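PDB 3H1T: type I site-specific restriction-modification system, R (Restriction) subunit from Vibrio vulnificus, which probably couples ATP binding and hydrolysis to DNA translocation and cleavage as the motor subunit of a type I restriction enzyme, here an N-terminal fragment. Local coordinates for residues 145-148 with 149-153; 218-221 with 222-225; 430-433 with 434-438; 451-454 with 455-459. All coordinates share one frame; numbering follows the deposited sequence.

Contact 1: residues 145-148 with 149-153; sequences TPDE and LFKRL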
loop_
_atom_site.group_PDB
_atom_site.type_symbol
_atom_site.label_atom_id
_atom_site.label_comp_id
_atom_site.label_asym_id
_atom_site.label_seq_id
_atom_site.Cartn_x
_atom_site.Cartn_y
_atom_site.Cartn_z
ATOM N N THR A 145 -20.818 23.708 -12.734
ATOM C CA THR A 145 -20.233 23.241 -13.971
ATOM C C THR A 145 -18.804 22.795 -13.685
ATOM O O THR A 145 -18.213 23.182 -12.674
ATOM C CB THR A 145 -20.219 24.353 -15.029
ATOM O OG1 THR A 145 -19.372 25.424 -14.586
ATOM C CG2 THR A 145 -21.608 24.905 -15.243
ATOM N N PRO A 146 -18.230 21.955 -14.569
ATOM C CA PRO A 146 -16.851 21.503 -14.361
ATOM C C PRO A 146 -15.907 22.670 -14.092
ATOM O O PRO A 146 -15.054 22.610 -13.210
ATOM C CB PRO A 146 -16.527 20.792 -15.671
ATOM C CG PRO A 146 -17.830 20.137 -16.010
ATOM C CD PRO A 146 -18.827 21.263 -15.731
ATOM N N ASP A 147 -16.070 23.728 -14.867
ATOM C CA ASP A 147 -15.237 24.918 -14.750
ATOM C C ASP A 147 -15.405 25.618 -13.405
ATOM O O ASP A 147 -14.419 26.028 -12.789
ATOM C CB ASP A 147 -15.556 25.873 -15.904
ATOM C CG ASP A 147 -14.579 27.025 -16.002
ATOM O OD1 ASP A 147 -14.665 27.962 -15.177
ATOM O OD2 ASP A 147 -13.731 26.983 -16.918
ATOM N N GLU A 148 -16.649 25.752 -12.946
ATOM C CA GLU A 148 -16.919 26.402 -11.664
ATOM C C GLU A 148 -16.222 25.654 -10.521
ATOM O O GLU A 148 -15.549 26.270 -9.691
ATOM C CB GLU A 148 -18.429 26.469 -11.388
ATOM C CG GLU A 148 -19.230 27.294 -12.390
ATOM C CD GLU A 148 -20.714 27.354 -12.054
ATOM O OE1 GLU A 148 -21.233 26.381 -11.472
ATOM O OE2 GLU A 148 -21.372 28.362 -12.388
ATOM N N LEU A 149 -16.375 24.330 -10.472
ATOM C CA LEU A 149 -15.738 23.548 -9.417
ATOM C C LEU A 149 -14.212 23.583 -9.458
ATOM O O LEU A 149 -13.565 23.707 -8.419
ATOM C CB LEU A 149 -16.193 22.086 -9.455
ATOM C CG LEU A 149 -17.655 21.761 -9.108
ATOM C CD1 LEU A 149 -17.730 20.288 -8.731
ATOM C CD2 LEU A 149 -18.149 22.623 -7.945
ATOM N N PHE A 150 -13.637 23.460 -10.653
ATOM C CA PHE A 150 -12.187 23.470 -10.816
ATOM C C PHE A 150 -11.623 24.836 -10.422
ATOM O O PHE A 150 -10.504 24.934 -9.929
ATOM C CB PHE A 150 -11.826 23.145 -12.265
ATOM C CG PHE A 150 -10.349 22.976 -12.507
ATOM C CD1 PHE A 150 -9.642 21.964 -11.870
ATOM C CD2 PHE A 150 -9.669 23.807 -13.395
ATOM C CE1 PHE A 150 -8.279 21.771 -12.111
ATOM C CE2 PHE A 150 -8.304 23.627 -13.649
ATOM C CZ PHE A 150 -7.606 22.603 -13.004
ATOM N N LYS A 151 -12.399 25.893 -10.646
ATOM C CA LYS A 151 -11.954 27.236 -10.272
ATOM C C LYS A 151 -11.987 27.337 -8.748
ATOM O O LYS A 151 -11.181 28.044 -8.148
ATOM C CB LYS A 151 -12.872 28.308 -10.869
ATOM C CG LYS A 151 -12.795 28.479 -12.381
ATOM C CD LYS A 151 -11.930 29.680 -12.787
ATOM C CE LYS A 151 -12.600 30.541 -13.865
ATOM N NZ LYS A 151 -12.859 29.792 -15.129
ATOM N N ARG A 152 -12.948 26.648 -8.130
ATOM C CA ARG A 152 -13.072 26.635 -6.670
ATOM C C ARG A 152 -11.931 25.800 -6.094
ATOM O O ARG A 152 -11.333 26.152 -5.084
ATOM C CB ARG A 152 -14.386 25.986 -6.211
ATOM C CG ARG A 152 -15.669 26.769 -6.409
ATOM C CD ARG A 152 -16.781 26.077 -5.626
ATOM N NE ARG A 152 -18.113 26.228 -6.208
ATOM C CZ ARG A 152 -19.213 25.640 -5.740
ATOM N NH1 ARG A 152 -19.156 24.856 -4.675
ATOM N NH2 ARG A 152 -20.381 25.843 -6.335
ATOM N N LEU A 153 -11.648 24.681 -6.747
ATOM C CA LEU A 153 -10.607 23.768 -6.317
ATOM C C LEU A 153 -9.230 24.423 -6.357
ATOM O O LEU A 153 -8.482 24.347 -5.383
ATOM C CB LEU A 153 -10.646 22.503 -7.193
ATOM C CG LEU A 153 -9.995 21.199 -6.715
ATOM C CD1 LEU A 153 -8.558 21.107 -7.195
ATOM C CD2 LEU A 153 -10.074 21.149 -5.195
#

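Contact 2: residues 218-221 with 222-225; sequences ISWK and LWSA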
loop_
_atom_site.group_PDB
_atom_site.type_symbol
_atom_site.label_atom_id
_atom_site.label_comp_id
_atom_site.label_asym_id
_atom_site.label_seq_id
_atom_site.Cartn_x
_atom_site.Cartn_y
_atom_site.Cartn_z
ATOM N N ILE A 218 3.795 10.370 -10.765
ATOM C CA ILE A 218 4.108 11.726 -10.327
ATOM C C ILE A 218 5.188 12.233 -11.290
ATOM O O ILE A 218 5.095 13.331 -11.841
ATOM C CB ILE A 218 4.673 11.741 -8.882
ATOM C CG1 ILE A 218 3.586 11.325 -7.873
ATOM C CG2 ILE A 218 5.182 13.136 -8.540
ATOM C CD1 ILE A 218 4.107 11.113 -6.447
ATOM N N SER A 219 6.206 11.398 -11.492
ATOM C CA SER A 219 7.323 11.707 -12.381
ATOM C C SER A 219 6.821 11.988 -13.789
ATOM O O SER A 219 7.193 12.987 -14.400
ATOM C CB SER A 219 8.301 10.533 -12.436
ATOM O OG SER A 219 8.599 10.072 -11.131
ATOM N N TRP A 220 5.976 11.108 -14.307
ATOM C CA TRP A 220 5.462 11.303 -15.650
ATOM C C TRP A 220 4.674 12.614 -15.751
ATOM O O TRP A 220 4.929 13.427 -16.643
ATOM C CB TRP A 220 4.600 10.105 -16.063
ATOM C CG TRP A 220 4.117 10.174 -17.470
ATOM C CD1 TRP A 220 2.876 10.546 -17.889
ATOM C CD2 TRP A 220 4.857 9.842 -18.651
ATOM N NE1 TRP A 220 2.791 10.463 -19.254
ATOM C CE2 TRP A 220 3.994 10.033 -19.749
ATOM C CE3 TRP A 220 6.167 9.403 -18.886
ATOM C CZ2 TRP A 220 4.391 9.793 -21.071
ATOM C CZ3 TRP A 220 6.565 9.164 -20.204
ATOM C CH2 TRP A 220 5.676 9.362 -21.278
ATOM N N LYS A 221 3.742 12.837 -14.828
ATOM C CA LYS A 221 2.944 14.058 -14.847
ATOM C C LYS A 221 3.822 15.310 -14.913
ATOM O O LYS A 221 3.669 16.130 -15.819
ATOM C CB LYS A 221 2.016 14.130 -13.618
ATOM C CG LYS A 221 0.698 13.366 -13.773
ATOM C CD LYS A 221 -0.193 13.458 -12.534
ATOM C CE LYS A 221 -0.734 14.867 -12.292
ATOM N NZ LYS A 221 -1.758 15.291 -13.280
ATOM N N LEU A 222 4.746 15.450 -13.966
ATOM C CA LEU A 222 5.628 16.612 -13.934
ATOM C C LEU A 222 6.631 16.661 -15.090
ATOM O O LEU A 222 6.928 17.741 -15.600
ATOM C CB LEU A 222 6.379 16.653 -12.607
ATOM C CG LEU A 222 5.538 16.918 -11.358
ATOM C CD1 LEU A 222 6.236 16.332 -10.147
ATOM C CD2 LEU A 222 5.316 18.404 -11.203
ATOM N N TRP A 223 7.141 15.507 -15.512
ATOM C CA TRP A 223 8.117 15.467 -16.602
ATOM C C TRP A 223 7.517 15.921 -17.931
ATOM O O TRP A 223 7.907 16.943 -18.501
ATOM C CB TRP A 223 8.672 14.049 -16.766
ATOM C CG TRP A 223 9.736 13.938 -17.821
ATOM C CD1 TRP A 223 10.982 14.512 -17.804
ATOM C CD2 TRP A 223 9.661 13.184 -19.036
ATOM N NE1 TRP A 223 11.684 14.155 -18.930
ATOM C CE2 TRP A 223 10.895 13.342 -19.704
ATOM C CE3 TRP A 223 8.669 12.389 -19.626
ATOM C CZ2 TRP A 223 11.162 12.729 -20.934
ATOM C CZ3 TRP A 223 8.938 11.778 -20.852
ATOM C CH2 TRP A 223 10.174 11.953 -21.489
ATOM N N SER A 224 6.561 15.149 -18.423
ATOM C CA SER A 224 5.916 15.458 -19.681
ATOM C C SER A 224 5.365 16.879 -19.736
ATOM O O SER A 224 5.219 17.440 -20.817
ATOM C CB SER A 224 4.797 14.445 -19.942
ATOM O OG SER A 224 4.007 14.254 -18.784
ATOM N N ALA A 225 5.068 17.460 -18.576
ATOM C CA ALA A 225 4.506 18.807 -18.500
ATOM C C ALA A 225 5.576 19.899 -18.531
ATOM O O ALA A 225 5.260 21.097 -18.552
ATOM C CB ALA A 225 3.679 18.943 -17.233
#

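Contact 3: residues 430-433 with 434-438; sequences TDFM and KRTDR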
loop_
_atom_site.group_PDB
_atom_site.type_symbol
_atom_site.label_atom_id
_atom_site.label_comp_id
_atom_site.label_asym_id
_atom_site.label_seq_id
_atom_site.Cartn_x
_atom_site.Cartn_y
_atom_site.Cartn_z
ATOM N N THR A 430 5.018 -28.200 11.807
ATOM C CA THR A 430 4.834 -29.353 10.929
ATOM C C THR A 430 3.466 -29.994 11.099
ATOM O O THR A 430 2.821 -30.352 10.112
ATOM C CB THR A 430 5.932 -30.426 11.166
ATOM O OG1 THR A 430 7.206 -29.884 10.789
ATOM C CG2 THR A 430 5.651 -31.691 10.341
ATOM N N ASP A 431 3.034 -30.151 12.349
ATOM C CA ASP A 431 1.724 -30.748 12.633
ATOM C C ASP A 431 0.655 -29.825 12.093
ATOM O O ASP A 431 -0.317 -30.275 11.493
ATOM C CB ASP A 431 1.510 -30.929 14.137
ATOM C CG ASP A 431 2.265 -32.121 14.704
ATOM O OD1 ASP A 431 2.786 -32.952 13.925
ATOM O OD2 ASP A 431 2.309 -32.231 15.952
ATOM N N PHE A 432 0.849 -28.525 12.299
ATOM C CA PHE A 432 -0.092 -27.524 11.820
ATOM C C PHE A 432 -0.228 -27.679 10.313
ATOM O O PHE A 432 -1.325 -27.857 9.794
ATOM C CB PHE A 432 0.396 -26.110 12.190
ATOM C CG PHE A 432 -0.352 -25.006 11.494
ATOM C CD1 PHE A 432 0.007 -24.609 10.204
ATOM C CD2 PHE A 432 -1.423 -24.364 12.116
ATOM C CE1 PHE A 432 -0.687 -23.591 9.543
ATOM C CE2 PHE A 432 -2.127 -23.344 11.464
ATOM C CZ PHE A 432 -1.757 -22.957 10.171
HETATM N N MSE A 433 0.890 -27.627 9.605
HETATM C CA MSE A 433 0.857 -27.771 8.157
HETATM C C MSE A 433 0.280 -29.112 7.691
HETATM O O MSE A 433 -0.345 -29.184 6.631
HETATM C CB MSE A 433 2.263 -27.562 7.586
HETATM C CG MSE A 433 2.766 -26.135 7.787
HETATM SE SE MSE A 433 4.486 -25.717 6.975
HETATM C CE MSE A 433 3.928 -25.725 5.106
ATOM N N LYS A 434 0.486 -30.169 8.470
ATOM C CA LYS A 434 -0.035 -31.483 8.116
ATOM C C LYS A 434 -1.558 -31.466 8.195
ATOM O O LYS A 434 -2.238 -32.127 7.400
ATOM C CB LYS A 434 0.572 -32.581 9.028
ATOM C CG LYS A 434 1.919 -33.117 8.515
ATOM C CD LYS A 434 2.589 -34.133 9.452
ATOM C CE LYS A 434 3.763 -34.826 8.744
ATOM N NZ LYS A 434 4.639 -35.617 9.670
ATOM N N ARG A 435 -2.106 -30.690 9.124
ATOM C CA ARG A 435 -3.548 -30.627 9.245
ATOM C C ARG A 435 -4.163 -29.554 8.358
ATOM O O ARG A 435 -5.379 -29.456 8.295
ATOM C CB ARG A 435 -3.977 -30.414 10.710
ATOM C CG ARG A 435 -3.732 -29.026 11.266
ATOM C CD ARG A 435 -4.220 -28.906 12.696
ATOM N NE ARG A 435 -3.311 -29.526 13.648
ATOM C CZ ARG A 435 -2.396 -28.860 14.344
ATOM N NH1 ARG A 435 -2.270 -27.550 14.190
ATOM N NH2 ARG A 435 -1.615 -29.501 15.202
ATOM N N THR A 436 -3.343 -28.782 7.646
ATOM C CA THR A 436 -3.879 -27.726 6.783
ATOM C C THR A 436 -3.498 -27.801 5.305
ATOM O O THR A 436 -4.363 -27.941 4.458
ATOM C CB THR A 436 -3.496 -26.329 7.316
ATOM O OG1 THR A 436 -2.070 -26.248 7.468
ATOM C CG2 THR A 436 -4.168 -26.074 8.661
ATOM N N ASP A 437 -2.211 -27.675 4.999
ATOM C CA ASP A 437 -1.725 -27.745 3.616
ATOM C C ASP A 437 -0.198 -27.834 3.654
ATOM O O ASP A 437 0.495 -26.831 3.892
ATOM C CB ASP A 437 -2.186 -26.505 2.814
ATOM C CG ASP A 437 -1.816 -26.573 1.324
ATOM O OD1 ASP A 437 -1.444 -27.665 0.842
ATOM O OD2 ASP A 437 -1.908 -25.535 0.625
ATOM N N ARG A 438 0.322 -29.041 3.436
ATOM C CA ARG A 438 1.764 -29.263 3.460
ATOM C C ARG A 438 2.549 -28.518 2.385
ATOM O O ARG A 438 3.775 -28.429 2.467
ATOM C CB ARG A 438 2.077 -30.754 3.374
ATOM C CG ARG A 438 1.354 -31.574 4.414
ATOM C CD ARG A 438 1.952 -32.945 4.509
ATOM N NE ARG A 438 3.302 -32.905 5.071
ATOM C CZ ARG A 438 4.146 -33.930 5.034
ATOM N NH1 ARG A 438 3.780 -35.067 4.454
ATOM N NH2 ARG A 438 5.344 -33.828 5.592
#

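Contact 4: residues 451-454 with 455-459; sequences HADE and MRRAL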
loop_
_atom_site.group_PDB
_atom_site.type_symbol
_atom_site.label_atom_id
_atom_site.label_comp_id
_atom_site.label_asym_id
_atom_site.label_seq_id
_atom_site.Cartn_x
_atom_site.Cartn_y
_atom_site.Cartn_z
ATOM N N HIS A 451 20.336 -19.725 13.654
ATOM C CA HIS A 451 19.007 -20.211 14.042
ATOM C C HIS A 451 18.234 -20.706 12.814
ATOM O O HIS A 451 17.557 -21.740 12.854
ATOM C CB HIS A 451 18.212 -19.081 14.721
ATOM C CG HIS A 451 16.955 -19.539 15.394
ATOM N ND1 HIS A 451 15.903 -18.689 15.657
ATOM C CD2 HIS A 451 16.591 -20.747 15.884
ATOM C CE1 HIS A 451 14.948 -19.352 16.281
ATOM N NE2 HIS A 451 15.340 -20.604 16.431
ATOM N N ALA A 452 18.322 -19.944 11.725
ATOM C CA ALA A 452 17.649 -20.276 10.470
ATOM C C ALA A 452 18.104 -21.626 9.920
ATOM O O ALA A 452 17.290 -22.384 9.391
ATOM C CB ALA A 452 17.898 -19.179 9.438
ATOM N N ASP A 453 19.398 -21.926 10.048
ATOM C CA ASP A 453 19.947 -23.198 9.564
ATOM C C ASP A 453 19.508 -24.381 10.413
ATOM O O ASP A 453 19.286 -25.467 9.902
ATOM C CB ASP A 453 21.478 -23.158 9.537
ATOM C CG ASP A 453 22.100 -24.496 9.111
ATOM O OD1 ASP A 453 22.026 -24.868 7.908
ATOM O OD2 ASP A 453 22.660 -25.181 9.997
ATOM N N GLU A 454 19.398 -24.175 11.717
ATOM C CA GLU A 454 18.980 -25.250 12.597
ATOM C C GLU A 454 17.496 -25.482 12.389
ATOM O O GLU A 454 17.032 -26.621 12.424
ATOM C CB GLU A 454 19.290 -24.880 14.049
ATOM C CG GLU A 454 20.674 -24.256 14.193
ATOM C CD GLU A 454 21.283 -24.418 15.579
ATOM O OE1 GLU A 454 20.750 -23.831 16.546
ATOM O OE2 GLU A 454 22.301 -25.139 15.696
HETATM N N MSE A 455 16.760 -24.396 12.153
HETATM C CA MSE A 455 15.315 -24.471 11.916
HETATM C C MSE A 455 15.071 -25.239 10.619
HETATM O O MSE A 455 14.205 -26.108 10.549
HETATM C CB MSE A 455 14.710 -23.058 11.816
HETATM C CG MSE A 455 13.208 -23.038 11.519
HETATM SE SE MSE A 455 12.069 -23.769 12.923
HETATM C CE MSE A 455 12.223 -22.326 14.183
ATOM N N ARG A 456 15.856 -24.921 9.597
ATOM C CA ARG A 456 15.747 -25.580 8.302
ATOM C C ARG A 456 15.988 -27.081 8.407
ATOM O O ARG A 456 15.207 -27.868 7.881
ATOM C CB ARG A 456 16.750 -24.994 7.297
ATOM C CG ARG A 456 16.826 -25.786 5.989
ATOM C CD ARG A 456 18.054 -25.428 5.148
ATOM N NE ARG A 456 19.304 -25.851 5.770
ATOM C CZ ARG A 456 19.773 -27.097 5.755
ATOM N NH1 ARG A 456 19.097 -28.067 5.147
ATOM N NH2 ARG A 456 20.922 -27.377 6.363
ATOM N N ARG A 457 17.067 -27.466 9.091
ATOM C CA ARG A 457 17.418 -28.875 9.252
ATOM C C ARG A 457 16.350 -29.631 10.011
ATOM O O ARG A 457 15.965 -30.734 9.619
ATOM C CB ARG A 457 18.748 -29.026 9.987
ATOM C CG ARG A 457 19.179 -30.481 10.193
ATOM C CD ARG A 457 20.555 -30.602 10.845
ATOM N NE ARG A 457 21.556 -29.800 10.148
ATOM C CZ ARG A 457 21.957 -28.597 10.556
ATOM N NH1 ARG A 457 21.446 -28.068 11.658
ATOM N NH2 ARG A 457 22.858 -27.920 9.860
ATOM N N ALA A 458 15.871 -29.042 11.102
ATOM C CA ALA A 458 14.838 -29.689 11.896
ATOM C C ALA A 458 13.587 -29.922 11.064
ATOM O O ALA A 458 13.085 -31.034 10.962
ATOM C CB ALA A 458 14.501 -28.842 13.099
ATOM N N LEU A 459 13.087 -28.845 10.477
ATOM C CA LEU A 459 11.879 -28.885 9.662
ATOM C C LEU A 459 12.041 -29.911 8.527
ATOM O O LEU A 459 11.095 -30.625 8.181
ATOM C CB LEU A 459 11.620 -27.475 9.106
ATOM C CG LEU A 459 10.424 -26.575 9.499
ATOM C CD1 LEU A 459 9.952 -26.815 10.920
ATOM C CD2 LEU A 459 10.848 -25.123 9.309
HETATM O O HOH W 1 21.566 -23.733 5.516
#

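Contact 1: residues 145-148 with 149-153
K151 NZ meets the flat carboxylate of D147 at OD1, on the syn lone pair that faces the other oxygen, and closes an i to i+4 salt bridge of 2.6 Å between NZ and OD1. D147 has CG turned opposite its own N (chi1 -170°), and K151 bends at three successive bonds beyond CG; together these bring NZ round to OD1. The start of the lysine chain lies over the same residue's carbonyl, CG of K151 being 3.0 Å from D147 O. The E148 carboxylate is approached differently, from above its plane: T145 N donates to E148 OE1 over 3.0 Å, 46° out of that plane. A third flat group, the R152 guanidinium, carries L149 CD2 over the centre of one face, 3.9 Å above the plane, and R152 CG rests 3.3 Å from E148 O. T145 sits at the N-cap and forms a capping box with E148. In its return bond E148 N donates to T145 OG1, although the modelled position of that oxygen is less certain. The next backbone bond, L149 N to T145 O, is nearly straight at 172°. Helix 146-157 thus starts against the six-stranded mixed sheet of the N-terminal domain, L149 and L153 packing on strand 86-93. E148 is also bridged to R142, and R152 to D131 and E129. The salt bridge probably offsets the charge of D147, and the box, engaging the amides of T145 and E148, is consistent with a capped helix start.

Contact 2: residues 218-221 with 222-225
W220 and W223 meet obliquely through their six-membered rings, with CZ3 of W220 3.6 Å from CZ3 of W223. The centroids of those rings lie 5.5 Å apart with planes at 47°, neither a stack nor a T. Each ring has CG opposite its backbone N (chi1 -176° for W220, -177° for W223), which sends both to the same flank of the helix. Beside them S224 folds back: its N donates to W220 O at 3.0 Å, and its OG lies a suspiciously short 2.5 Å from W220 O, which the two donors appear to share. The hydroxyl also hangs over one face of the W220 ring, 3.9 Å above its plane and toward the rim. On another flank I218 CG2 and L222 CD1 touch at 3.7 Å, their side chains running alongside each other. All this belongs to the last turns of helix 211-224, which follows strand 200-205 and the Walker A (P-loop) sequence in the first RecA-like motor domain. Further out, F259 meets both tryptophans edge-to-face, H172 adds another edge-to-face contact to W220, and K235 makes a cation-pi contact with W223. The inner flank is set by helix 181-195, where I187 and A190 receive I218, and by L305 of strand 305-308, which L222 touches. K221 turns its ammonium to the carbonyls of L167 and S169.

Contact 3: residues 430-433 with 434-438
K434 N donates to T430 O at 2.9 Å and R435 N to D431 O at 3.0 Å, regular i to i+4 bonds, after which D437 N reaches M433 O only weakly. These are the last turns of helix 422-436 in the second RecA-like domain, the helicase C-terminal module. R435 bends back along the helix, its CG wedged between N and the carbonyl carbon (chi1 73°), and lays one guanidinium face over D431 O, which lies toward the rim. NH1 of R435 comes to 3.6 Å from F432 CB, and the guanidinium stands at 88° to the F432 ring. T436 adds a second contact: OG1 donates to F432 O over 2.9 Å, from above the carbonyl plane, and CG2 sits over one face of the F432 ring. T430 and K434 run alongside each other, with T430 CG2 4.0 Å from K434 CE, and that CE lies over a face of the R438 guanidinium. R438 itself is bridged to D465 and hydrogen-bonded to N463, and D431 pairs with K427. Selenomethionine M433 packs on Y473 and V501, its CE 3.8 Å from R438 O.

Contact 4: residues 451-454 with 455-459
H451 O accepts from M455 N and A452 O from R456 N, both at 2.9 Å, and the ladder continues through R457 N to D453 O and A458 N to E454 O, the i to i+4 pattern of a regular helix. On this scaffold D453 splits its carboxylate between two arginines three and four residues further along. OD1 takes NH2 of R456 at 3.1 Å with an almost straight hydrogen (165°), and it lies at the edge of that guanidinium, practically in its plane. OD2 takes NH2 of R457 at 2.7 Å; OD2 lies tilted out of the R457 guanidinium plane, and that plane stands 71° from the carboxylate. Both oxygens are met on their syn sides, though out of the carboxylate plane. CG of D453 points opposite its N (chi1 177°), which swings the acid up the helix toward both partners, and each arginine bends at its third torsion to come back to it. A water donates to D453 OD1 at 2.7 Å and accepts weakly from R456 NE. Helix 449-462 makes the beta-alpha-beta crossover from strand 441-446 to strand 474-476, parallel to it in the second RecA-like sheet with strand 502-505 between them. R456 packs on V474 and R476 of strand 474-476, while D453, R456 and R457 also touch a crystal neighbour. Facing the sheet, selenomethionine M455 brings CE to 4.2 Å from H451 NE2, beside C446 and T504. The other nitrogen of that imidazole, ND1, is bonded to V447 N, and A452 O also receives T504 OG1.

Along the chain the four contacts come in series, each within a single helix. Contact 1 lies on helix 146-157, beside the N-terminal mixed sheet; contact 2 lies on helix 211-224, against the seven-stranded parallel sheet of the first motor domain. Their centres are 23 Å apart and nearest atoms about 9 Å. Contacts 3 and 4, on helices 422-436 and 449-462, share the second motor domain, with centres 17 Å apart, and touch where T430 OG1 meets L459 CD1 at 4.1 Å. Contact 2 is 50 and 49 Å from them, between centres, across the chain's centre, consistent with two separate RecA-like lobes alongside an N-terminal domain.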